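Long-range contacts in Ent-copalyl diphosphate synthase (Streptomyces platensis, PDB 5BP8), which is a largely helical terpene-cyclase-type enzyme with a region related to the C-terminal domain of squalene-hopene cyclases: residues Gln264-Leu268 with Leu284-Leu288; Ala410-Ala414 with Gln457-Thr462; Asp487-Tyr491 with Val504-Arg508. All blocks are in the same frame, centred on the assembly; numbering follows the deposited sequence. Where two conformers were deposited one is given.

How the contacts relate
All three contacts are mostly buried and lie in a mainly helical part of the chain. Contact 1 and contact 2 each join two helices, strongly inclined and antiparallel in sense in the first, almost parallel in the second. Contact 3 instead sets a loop against the start of a helix; it lies nearest the centre of the chain, yet its rim is exposed at Arg508. Helix 504-518 connects them: Val506 and Thr505 touch Trp266 and Val267 of helix 260-274, while its later residues meet helix 449-461 of contact 2. The chemistry differs accordingly: leucines round a glutamine-serine hydrogen bond in contact 1, leucine beneath an arginine in contact 2, and a tyrosine ring packed against isoleucine in contact 3.

Contact 1: Gln264-Leu268 with Leu284-Leu288; sequences QAWVL and LLDSL
Gln264 reaches across to the helix turn holding Leu284, Ser287 and Leu288, and it has the largest share of the buried surface. Its CG leaves CB beside the backbone N (chi1 -71°), and the chain runs straight on to bring the amide to Ser287. There Ser287 OG donates to Gln264 OE1 at 2.7 Å, in the plane of the carbonyl and on a lone pair. This bond helps to orient the amide among leucine methyls: Leu284 CD2 lies 3.6 Å from Gln264 NE2, and Leu288 CD2 comes within 3.4 Å of Gln264 OE1. One turn further along, Leu268 continues the seam with its two methyls. Leu268 CD1 meets Leu288 CD1 tip to tip at 4.0 Å and passes Leu285 CD2 at 3.8 Å, whereas Leu268 CD2 faces Leu284 CD1 at 4.2 Å. The short axes run in broadly opposite senses at 136°, 10.7 Å apart at closest approach. Helix 7-20 touches both Leu268 and Leu284 through Leu16, helix 307-319 reaches Ala265 through Val313, and helix 504-518 packs on Trp266 and Val267.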
ATOM      1  N   GLN A 264       3.668   2.100 -12.802  1.00 18.20           N
ATOM      2  CA  GLN A 264       4.097   1.857 -14.199  1.00 19.10           C
ATOM      3  C   GLN A 264       4.413   0.374 -14.413  1.00 19.77           C
ATOM      4  O   GLN A 264       3.921  -0.225 -15.374  1.00 20.81           O
ATOM      5  CB  GLN A 264       5.288   2.716 -14.574  1.00 19.40           C
ATOM      6  CG  GLN A 264       4.918   4.174 -14.728  1.00 20.19           C
ATOM      7  CD  GLN A 264       6.087   5.105 -15.009  1.00 21.40           C
ATOM      8  OE1 GLN A 264       7.248   4.828 -14.685  1.00 21.81           O
ATOM      9  NE2 GLN A 264       5.763   6.269 -15.551  1.00 23.41           N
ATOM     10  N   ALA A 265       5.191  -0.216 -13.503  1.00 19.34           N
ATOM     11  CA  ALA A 265       5.579  -1.630 -13.641  1.00 20.75           C
ATOM     12  C   ALA A 265       4.395  -2.580 -13.504  1.00 21.97           C
ATOM     13  O   ALA A 265       4.252  -3.541 -14.268  1.00 21.40           O
ATOM     14  CB  ALA A 265       6.630  -1.976 -12.615  1.00 20.85           C
ATOM     15  N   TRP A 266       3.548  -2.323 -12.509  1.00 22.12           N
ATOM     16  CA  TRP A 266       2.405  -3.200 -12.277  1.00 23.15           C
ATOM     17  C   TRP A 266       1.398  -3.121 -13.441  1.00 22.99           C
ATOM     18  O   TRP A 266       0.893  -4.149 -13.899  1.00 22.60           O
ATOM     19  CB  TRP A 266       1.739  -2.929 -10.913  1.00 23.66           C
ATOM     20  CG  TRP A 266       2.255  -3.832  -9.725  1.00 24.83           C
ATOM     21  CD1 TRP A 266       1.542  -4.812  -9.085  1.00 25.09           C
ATOM     22  CD2 TRP A 266       3.569  -3.822  -9.086  1.00 25.48           C
ATOM     23  NE1 TRP A 266       2.297  -5.387  -8.088  1.00 25.13           N
ATOM     24  CE2 TRP A 266       3.542  -4.809  -8.059  1.00 26.02           C
ATOM     25  CE3 TRP A 266       4.758  -3.099  -9.300  1.00 24.20           C
ATOM     26  CZ2 TRP A 266       4.658  -5.069  -7.209  1.00 25.81           C
ATOM     27  CZ3 TRP A 266       5.873  -3.331  -8.410  1.00 25.93           C
ATOM     28  CH2 TRP A 266       5.810  -4.314  -7.401  1.00 25.43           C
ATOM     29  N   VAL A 267       1.149  -1.920 -13.949  1.00 22.90           N
ATOM     30  CA  VAL A 267       0.291  -1.750 -15.104  1.00 24.42           C
ATOM     31  C   VAL A 267       0.869  -2.491 -16.311  1.00 24.84           C
ATOM     32  O   VAL A 267       0.155  -3.264 -16.977  1.00 24.36           O
ATOM     33  CB  VAL A 267       0.062  -0.269 -15.460  1.00 25.47           C
ATOM     34  CG1 VAL A 267      -0.632  -0.158 -16.807  1.00 27.97           C
ATOM     35  CG2 VAL A 267      -0.784   0.419 -14.385  1.00 24.96           C
ATOM     36  N   LEU A 268       2.153  -2.268 -16.597  1.00 23.96           N
ATOM     37  CA  LEU A 268       2.781  -2.965 -17.715  1.00 25.08           C
ATOM     38  C   LEU A 268       2.775  -4.488 -17.559  1.00 24.44           C
ATOM     39  O   LEU A 268       2.494  -5.215 -18.527  1.00 25.45           O
ATOM     40  CB  LEU A 268       4.205  -2.455 -17.913  1.00 25.41           C
ATOM     41  CG  LEU A 268       4.314  -1.056 -18.498  1.00 26.62           C
ATOM     42  CD1 LEU A 268       5.735  -0.561 -18.364  1.00 26.83           C
ATOM     43  CD2 LEU A 268       3.857  -1.090 -19.958  1.00 28.10           C
ATOM     44  N   LEU A 284       6.563   5.423 -20.751  1.00 29.72           N
ATOM     45  CA  LEU A 284       6.544   4.584 -19.542  1.00 29.27           C
ATOM     46  C   LEU A 284       7.867   3.865 -19.403  1.00 28.66           C
ATOM     47  O   LEU A 284       8.432   3.808 -18.315  1.00 27.75           O
ATOM     48  CB  LEU A 284       5.415   3.553 -19.547  1.00 30.00           C
ATOM     49  CG  LEU A 284       3.997   4.118 -19.502  1.00 30.27           C
ATOM     50  CD1 LEU A 284       3.008   2.980 -19.355  1.00 31.56           C
ATOM     51  CD2 LEU A 284       3.831   5.149 -18.396  1.00 29.75           C
ATOM     52  N   LEU A 285       8.364   3.320 -20.516  1.00 28.95           N
ATOM     53  CA  LEU A 285       9.569   2.520 -20.473  1.00 29.39           C
ATOM     54  C   LEU A 285      10.752   3.431 -20.196  1.00 29.12           C
ATOM     55  O   LEU A 285      11.657   3.055 -19.441  1.00 29.09           O
ATOM     56  CB  LEU A 285       9.766   1.731 -21.777  1.00 31.07           C
ATOM     57  CG  LEU A 285       8.598   0.871 -22.268  1.00 31.78           C
ATOM     58  CD1 LEU A 285       8.904   0.194 -23.598  1.00 33.58           C
ATOM     59  CD2 LEU A 285       8.226  -0.171 -21.239  1.00 33.37           C
ATOM     60  N   ASP A 286      10.744   4.635 -20.769  1.00 28.78           N
ATOM     61  CA  ASP A 286      11.795   5.623 -20.465  1.00 29.36           C
ATOM     62  C   ASP A 286      11.854   6.034 -18.996  1.00 28.42           C
ATOM     63  O   ASP A 286      12.957   6.171 -18.448  1.00 27.74           O
ATOM     64  CB  ASP A 286      11.638   6.894 -21.300  1.00 30.59           C
ATOM     65  CG  ASP A 286      11.870   6.666 -22.785  1.00 31.49           C
ATOM     66  OD1 ASP A 286      12.490   5.663 -23.188  1.00 30.91           O
ATOM     67  OD2 ASP A 286      11.415   7.536 -23.543  1.00 33.59           O
ATOM     68  N   SER A 287      10.685   6.270 -18.386  1.00 26.09           N
ATOM     69  CA  SER A 287      10.582   6.606 -16.936  1.00 26.08           C
ATOM     70  C   SER A 287      11.223   5.507 -16.106  1.00 24.63           C
ATOM     71  O   SER A 287      12.042   5.763 -15.237  1.00 25.50           O
ATOM     72  CB  SER A 287       9.109   6.753 -16.516  1.00 25.91           C
ATOM     73  OG  SER A 287       8.962   6.820 -15.104  1.00 23.90           O
ATOM     74  N   LEU A 288      10.847   4.270 -16.384  1.00 25.23           N
ATOM     75  CA  LEU A 288      11.386   3.149 -15.625  1.00 24.69           C
ATOM     76  C   LEU A 288      12.887   2.989 -15.816  1.00 26.72           C
ATOM     77  O   LEU A 288      13.611   2.804 -14.849  1.00 25.23           O
ATOM     78  CB  LEU A 288      10.670   1.859 -15.987  1.00 24.44           C
ATOM     79  CG  LEU A 288       9.210   1.732 -15.532  1.00 24.05           C
ATOM     80  CD1 LEU A 288       8.735   0.334 -15.861  1.00 24.91           C
ATOM     81  CD2 LEU A 288       9.047   2.015 -14.035  1.00 23.94           C
TER

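Contact 2: Ala410-Ala414 with Gln457-Thr462; sequences ALALA and QLLMRT
The short axes of helices 410-414 and 457-461 run nearly parallel, 17° apart, with Leu411 set against Leu458 and Ala414 against Thr462. Leu411 has the largest share of the buried surface. Its two methyls divide the work: CD2 sits among Leu458, Thr462 and the aliphatic root of Arg461, while CD1 is directed at the guanidinium. Leu411 CD2 lies 3.7 Å from Arg461 CB and 3.9 Å from Thr462 CG2. The arginine lies roughly perpendicular to the leucine. Bent at chi3 (61°), it brings its guanidinium over the leucine, with Leu411 CD1 over one face, offset toward the rim, 3.5 Å from Arg461 NH1. At the edge of the group, in plane, Arg461 NH1 makes a weak bond to Gln457 OE1, one helical turn back, at 3.2 Å. The amide of that glutamine makes a further weak bond, to the backbone of Ala510.

Small side chains complete the contact: Leu458 CD1 approaches Ala410 CB to 3.5 Å, and Ala414 CB meets Thr462 CG2 at 3.8 Å. Thr462 is where helical geometry ends, and its OG1 turns back to donate to Leu458 O at 2.6 Å, tilted from the carbonyl plane. With chi1 at 64°, OG1 lies between the backbone N and the carbonyl carbon, close to Leu458 O, and CG2, anti to the carbonyl carbon, meets Leu411 CD2 and Ala414 CB. Helix 422-435, which comes between the pair in the chain, touches both through Val425, on Ala414 and Thr462. Parallel packing of alternate helices, with the intervening helix alongside, is consistent with the alpha/alpha-barrel architecture of the squalene-hopene cyclase family.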
ATOM      1  N   ALA A 410       1.618 -18.342  -7.058  1.00 23.83           N
ATOM      2  CA  ALA A 410       1.212 -19.422  -7.989  1.00 25.44           C
ATOM      3  C   ALA A 410       1.520 -19.062  -9.439  1.00 26.34           C
ATOM      4  O   ALA A 410       1.908 -19.939 -10.222  1.00 25.33           O
ATOM      5  CB  ALA A 410      -0.253 -19.751  -7.843  1.00 25.83           C
ATOM      6  N   LEU A 411       1.347 -17.794  -9.809  1.00 25.57           N
ATOM      7  CA  LEU A 411       1.584 -17.393 -11.195  1.00 26.13           C
ATOM      8  C   LEU A 411       3.065 -17.361 -11.547  1.00 27.09           C
ATOM      9  O   LEU A 411       3.430 -17.670 -12.680  1.00 27.84           O
ATOM     10  CB  LEU A 411       0.958 -16.027 -11.501  1.00 26.81           C
ATOM     11  CG  LEU A 411      -0.583 -16.081 -11.570  1.00 28.37           C
ATOM     12  CD1 LEU A 411      -1.171 -14.674 -11.588  1.00 30.14           C
ATOM     13  CD2 LEU A 411      -1.042 -16.935 -12.749  1.00 30.97           C
ATOM     14  N   ALA A 412       3.904 -16.986 -10.584  1.00 25.74           N
ATOM     15  CA  ALA A 412       5.350 -17.016 -10.760  1.00 25.21           C
ATOM     16  C   ALA A 412       5.806 -18.479 -10.893  1.00 26.34           C
ATOM     17  O   ALA A 412       6.588 -18.815 -11.798  1.00 27.37           O
ATOM     18  CB  ALA A 412       6.031 -16.353  -9.577  1.00 24.88           C
ATOM     19  N   LEU A 413       5.324 -19.326  -9.996  1.00 26.08           N
ATOM     20  CA  LEU A 413       5.670 -20.761 -10.032  1.00 27.11           C
ATOM     21  C   LEU A 413       5.145 -21.482 -11.272  1.00 28.25           C
ATOM     22  O   LEU A 413       5.793 -22.427 -11.761  1.00 29.04           O
ATOM     23  CB  LEU A 413       5.181 -21.467  -8.785  1.00 27.51           C
ATOM     24  CG  LEU A 413       5.984 -21.222  -7.511  1.00 27.37           C
ATOM     25  CD1 LEU A 413       5.132 -21.642  -6.320  1.00 27.51           C
ATOM     26  CD2 LEU A 413       7.331 -21.929  -7.486  1.00 26.75           C
ATOM     27  N   ALA A 414       3.978 -21.081 -11.766  1.00 26.98           N
ATOM     28  CA  ALA A 414       3.391 -21.696 -12.955  1.00 28.78           C
ATOM     29  C   ALA A 414       4.273 -21.468 -14.192  1.00 29.63           C
ATOM     30  O   ALA A 414       4.498 -22.377 -14.989  1.00 28.86           O
ATOM     31  CB  ALA A 414       1.987 -21.162 -13.199  1.00 28.47           C
ATOM     32  N   GLN A 457      -7.428 -14.254 -13.033  1.00 24.71           N
ATOM     33  CA  GLN A 457      -6.110 -14.397 -13.661  1.00 25.94           C
ATOM     34  C   GLN A 457      -5.432 -15.703 -13.305  1.00 26.61           C
ATOM     35  O   GLN A 457      -4.922 -16.390 -14.197  1.00 26.35           O
ATOM     36  CB  GLN A 457      -5.163 -13.286 -13.256  1.00 28.20           C
ATOM     37  CG  GLN A 457      -5.513 -11.937 -13.824  1.00 30.10           C
ATOM     38  CD  GLN A 457      -4.451 -10.907 -13.505  1.00 33.57           C
ATOM     39  OE1 GLN A 457      -3.251 -11.146 -13.721  1.00 34.55           O
ATOM     40  NE2 GLN A 457      -4.884  -9.748 -12.999  1.00 35.08           N
ATOM     41  N   LEU A 458      -5.415 -16.040 -12.011  1.00 25.85           N
ATOM     42  CA  LEU A 458      -4.817 -17.284 -11.544  0.60 24.66           C
ATOM     43  C   LEU A 458      -5.432 -18.468 -12.266  1.00 27.06           C
ATOM     44  O   LEU A 458      -4.708 -19.328 -12.795  1.00 27.70           O
ATOM     45  CB  LEU A 458      -4.992 -17.450 -10.031  0.60 23.09           C
ATOM     46  CG  LEU A 458      -4.473 -18.745  -9.395  0.60 22.96           C
ATOM     47  CD1 LEU A 458      -3.056 -19.061  -9.826  0.60 24.19           C
ATOM     48  CD2 LEU A 458      -4.542 -18.688  -7.871  0.60 22.70           C
ATOM     49  N   LEU A 459      -6.769 -18.533 -12.271  1.00 27.30           N
ATOM     50  CA  LEU A 459      -7.470 -19.669 -12.860  1.00 29.52           C
ATOM     51  C   LEU A 459      -7.246 -19.777 -14.366  1.00 30.44           C
ATOM     52  O   LEU A 459      -6.986 -20.880 -14.879  1.00 31.27           O
ATOM     53  CB  LEU A 459      -8.966 -19.598 -12.555  1.00 29.77           C
ATOM     54  CG  LEU A 459      -9.373 -19.793 -11.089  1.00 29.75           C
ATOM     55  CD1 LEU A 459     -10.853 -19.481 -10.907  1.00 29.78           C
ATOM     56  CD2 LEU A 459      -9.073 -21.199 -10.600  1.00 30.74           C
HETATM   57  N   MSE A 460      -7.327 -18.652 -15.068  1.00 29.59           N
HETATM   58  CA  MSE A 460      -7.148 -18.659 -16.530  1.00 31.85           C
HETATM   59  C   MSE A 460      -5.720 -18.934 -16.927  1.00 33.56           C
HETATM   60  O   MSE A 460      -5.459 -19.765 -17.840  1.00 34.06           O
HETATM   61  CB  MSE A 460      -7.682 -17.378 -17.154  1.00 31.83           C
HETATM   62  CG  MSE A 460      -9.184 -17.205 -16.990  1.00 33.25           C
HETATM   63 SE   MSE A 460     -10.235 -18.591 -17.924  0.65 39.15          SE
HETATM   64  CE  MSE A 460     -10.181 -20.167 -16.787  1.00 41.31           C
ATOM     65  N   ARG A 461      -4.767 -18.287 -16.271  1.00 32.94           N
ATOM     66  CA  ARG A 461      -3.371 -18.427 -16.685  1.00 35.38           C
ATOM     67  C   ARG A 461      -2.767 -19.797 -16.356  1.00 37.64           C
ATOM     68  O   ARG A 461      -1.778 -20.201 -16.989  1.00 37.58           O
ATOM     69  CB  ARG A 461      -2.511 -17.304 -16.133  1.00 35.66           C
ATOM     70  CG  ARG A 461      -2.805 -15.944 -16.774  1.00 36.17           C
ATOM     71  CD  ARG A 461      -2.218 -14.779 -15.996  1.00 37.54           C
ATOM     72  NE  ARG A 461      -0.762 -14.804 -15.871  1.00 40.38           N
ATOM     73  CZ  ARG A 461      -0.058 -13.902 -15.178  1.00 40.41           C
ATOM     74  NH1 ARG A 461      -0.658 -12.887 -14.548  1.00 42.95           N
ATOM     75  NH2 ARG A 461       1.242 -14.016 -15.104  1.00 43.31           N
ATOM     76  N   THR A 462      -3.359 -20.523 -15.408  1.00 36.63           N
ATOM     77  CA  THR A 462      -2.811 -21.816 -14.987  1.00 38.47           C
ATOM     78  C   THR A 462      -3.651 -22.976 -15.482  1.00 40.11           C
ATOM     79  O   THR A 462      -3.440 -24.109 -15.072  1.00 44.59           O
ATOM     80  CB  THR A 462      -2.666 -21.907 -13.454  1.00 36.90           C
ATOM     81  OG1 THR A 462      -3.952 -21.842 -12.823  1.00 37.60           O
ATOM     82  CG2 THR A 462      -1.757 -20.812 -12.942  1.00 36.83           C
TER

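Contact 3: Asp487-Tyr491 with Val504-Arg508; sequences DPASY and VTVIR
Tyr491 and Ile507 run alongside each other, pointing opposite ways, and the tyrosine can be followed outward. Tyr491 CB rests 4.0 Å from Ile507 CD1; chi1 of -73° places CG beside the backbone N, 4.1 Å from Ile507 CG2, and the ring continues with its face on that methyl. On the near side of the ring, Tyr491 CD2 meets Val504 CG1 at 4.0 Å, and Tyr491 CE2 is 3.4 Å from Ile507 CG2, with Tyr491 CZ 3.9 Å from the same methyl. The methyl stands over the face, 26° off the ring normal, as a CH-pi contact. Val504 O approaches the ring edge, 3.8 Å from Tyr491 CE2. The opposite face is taken by Pro488, whose CA sits over the ring centre, sandwiching the ring between loop and helix. At the tip, Tyr491 OH passes Arg508 CG and is hydrogen-bonded to Asp486. Pro488 CB packs on Val504 CG1 at 3.8 Å, and Pro488 CG lies over one face of the Arg508 guanidinium, 3.8 Å from Arg508 CZ in one of two conformers. The contact closes the connection from helix 469-484 through hairpin 495-496/500-501 to helix 504-518, consistent with an alpha/alpha-barrel type of fold.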
ATOM      1  N   ASP A 487     -16.517   0.179  -9.554  1.00 26.59           N
ATOM      2  CA  ASP A 487     -16.582   1.541  -9.041  1.00 27.38           C
ATOM      3  C   ASP A 487     -15.213   1.908  -8.498  1.00 25.93           C
ATOM      4  O   ASP A 487     -14.979   1.788  -7.302  1.00 25.40           O
ATOM      5  CB  ASP A 487     -17.654   1.662  -7.943  1.00 29.76           C
ATOM      6  CG  ASP A 487     -17.803   3.087  -7.427  1.00 32.85           C
ATOM      7  OD1 ASP A 487     -17.567   4.016  -8.196  1.00 39.26           O
ATOM      8  OD2 ASP A 487     -18.157   3.283  -6.257  1.00 38.17           O
ATOM      9  N   PRO A 488     -14.298   2.354  -9.381  1.00 26.48           N
ATOM     10  CA  PRO A 488     -12.917   2.647  -8.952  1.00 26.27           C
ATOM     11  C   PRO A 488     -12.826   3.647  -7.816  1.00 28.09           C
ATOM     12  O   PRO A 488     -11.896   3.574  -7.023  1.00 27.35           O
ATOM     13  CB  PRO A 488     -12.272   3.233 -10.204  1.00 26.81           C
ATOM     14  CG  PRO A 488     -13.008   2.579 -11.330  1.00 27.97           C
ATOM     15  CD  PRO A 488     -14.423   2.367 -10.854  1.00 26.55           C
ATOM     16  N   ALA A 489     -13.802   4.549  -7.738  1.00 29.90           N
ATOM     17  CA  ALA A 489     -13.862   5.548  -6.671  1.00 34.04           C
ATOM     18  C   ALA A 489     -14.036   4.937  -5.291  1.00 32.97           C
ATOM     19  O   ALA A 489     -13.762   5.613  -4.303  1.00 34.78           O
ATOM     20  CB  ALA A 489     -14.985   6.563  -6.937  1.00 35.62           C
ATOM     21  N   SER A 490     -14.498   3.688  -5.209  1.00 30.49           N
ATOM     22  CA  SER A 490     -14.697   3.026  -3.927  0.60 30.15           C
ATOM     23  C   SER A 490     -13.899   1.728  -3.776  1.00 27.14           C
ATOM     24  O   SER A 490     -14.150   0.952  -2.881  1.00 26.78           O
ATOM     25  CB  SER A 490     -16.194   2.761  -3.720  0.60 31.78           C
ATOM     26  OG  SER A 490     -16.890   3.997  -3.720  0.60 33.68           O
ATOM     27  N   TYR A 491     -12.920   1.489  -4.645  1.00 23.56           N
ATOM     28  CA  TYR A 491     -12.083   0.296  -4.466  1.00 21.32           C
ATOM     29  C   TYR A 491     -11.497   0.328  -3.052  1.00 19.35           C
ATOM     30  O   TYR A 491     -10.901   1.332  -2.668  1.00 19.12           O
ATOM     31  CB  TYR A 491     -10.913   0.301  -5.446  1.00 20.62           C
ATOM     32  CG  TYR A 491     -11.207   0.015  -6.900  1.00 20.23           C
ATOM     33  CD1 TYR A 491     -12.386  -0.588  -7.325  1.00 19.95           C
ATOM     34  CD2 TYR A 491     -10.239   0.302  -7.859  1.00 20.33           C
ATOM     35  CE1 TYR A 491     -12.599  -0.875  -8.672  1.00 20.36           C
ATOM     36  CE2 TYR A 491     -10.443   0.026  -9.196  1.00 20.64           C
ATOM     37  CZ  TYR A 491     -11.607  -0.575  -9.596  1.00 20.78           C
ATOM     38  OH  TYR A 491     -11.762  -0.844 -10.910  1.00 20.92           O
ATOM     39  N   VAL A 504      -5.414   2.640  -7.319  1.00 17.53           N
ATOM     40  CA  VAL A 504      -6.619   2.466  -8.123  1.00 18.94           C
ATOM     41  C   VAL A 504      -6.289   2.043  -9.569  1.00 18.88           C
ATOM     42  O   VAL A 504      -6.951   1.195 -10.137  1.00 18.89           O
ATOM     43  CB  VAL A 504      -7.475   3.762  -8.105  1.00 19.53           C
ATOM     44  CG1 VAL A 504      -8.612   3.697  -9.119  1.00 20.07           C
ATOM     45  CG2 VAL A 504      -7.995   4.048  -6.686  1.00 20.51           C
ATOM     46  N   THR A 505      -5.248   2.621 -10.141  1.00 18.47           N
ATOM     47  CA  THR A 505      -4.923   2.336 -11.542  1.00 18.73           C
ATOM     48  C   THR A 505      -4.351   0.924 -11.631  1.00 18.68           C
ATOM     49  O   THR A 505      -4.641   0.174 -12.569  1.00 19.36           O
ATOM     50  CB  THR A 505      -3.949   3.365 -12.083  1.00 19.61           C
ATOM     51  OG1 THR A 505      -4.538   4.678 -11.950  1.00 20.49           O
ATOM     52  CG2 THR A 505      -3.609   3.083 -13.545  1.00 20.64           C
ATOM     53  N   VAL A 506      -3.571   0.559 -10.624  1.00 18.40           N
ATOM     54  CA  VAL A 506      -3.099  -0.826 -10.481  1.00 18.73           C
ATOM     55  C   VAL A 506      -4.259  -1.823 -10.478  1.00 19.12           C
ATOM     56  O   VAL A 506      -4.231  -2.863 -11.157  1.00 19.53           O
ATOM     57  CB  VAL A 506      -2.179  -0.960  -9.240  1.00 18.59           C
ATOM     58  CG1 VAL A 506      -1.911  -2.419  -8.898  1.00 19.71           C
ATOM     59  CG2 VAL A 506      -0.852  -0.264  -9.487  1.00 19.37           C
ATOM     60  N   ILE A 507      -5.295  -1.515  -9.717  1.00 18.60           N
ATOM     61  CA  ILE A 507      -6.445  -2.397  -9.654  1.00 18.68           C
ATOM     62  C   ILE A 507      -7.186  -2.444 -11.007  1.00 19.08           C
ATOM     63  O   ILE A 507      -7.566  -3.520 -11.457  1.00 19.06           O
ATOM     64  CB  ILE A 507      -7.385  -1.977  -8.505  1.00 17.58           C
ATOM     65  CG1 ILE A 507      -6.673  -2.135  -7.155  1.00 17.74           C
ATOM     66  CG2 ILE A 507      -8.658  -2.819  -8.506  1.00 17.55           C
ATOM     67  CD1 ILE A 507      -7.403  -1.433  -6.006  1.00 17.82           C
ATOM     68  N   ARG A 508      -7.355  -1.294 -11.643  1.00 20.12           N
ATOM     69  CA  ARG A 508      -8.006  -1.218 -12.947  0.60 21.86           C
ATOM     70  C   ARG A 508      -7.255  -2.087 -13.957  1.00 22.03           C
ATOM     71  O   ARG A 508      -7.880  -2.749 -14.797  1.00 23.03           O
ATOM     72  CB  ARG A 508      -8.131   0.226 -13.443  0.60 23.67           C
ATOM     73  CG  ARG A 508      -9.090   1.064 -12.592  0.60 25.25           C
ATOM     74  CD  ARG A 508      -9.338   2.469 -13.113  0.60 28.08           C
ATOM     75  NE  ARG A 508     -10.369   2.450 -14.142  0.60 31.68           N
ATOM     76  CZ  ARG A 508     -11.165   3.471 -14.474  0.60 33.54           C
ATOM     77  NH1 ARG A 508     -11.105   4.660 -13.855  0.60 33.55           N
ATOM     78  NH2 ARG A 508     -12.050   3.289 -15.446  0.60 35.97           N
TER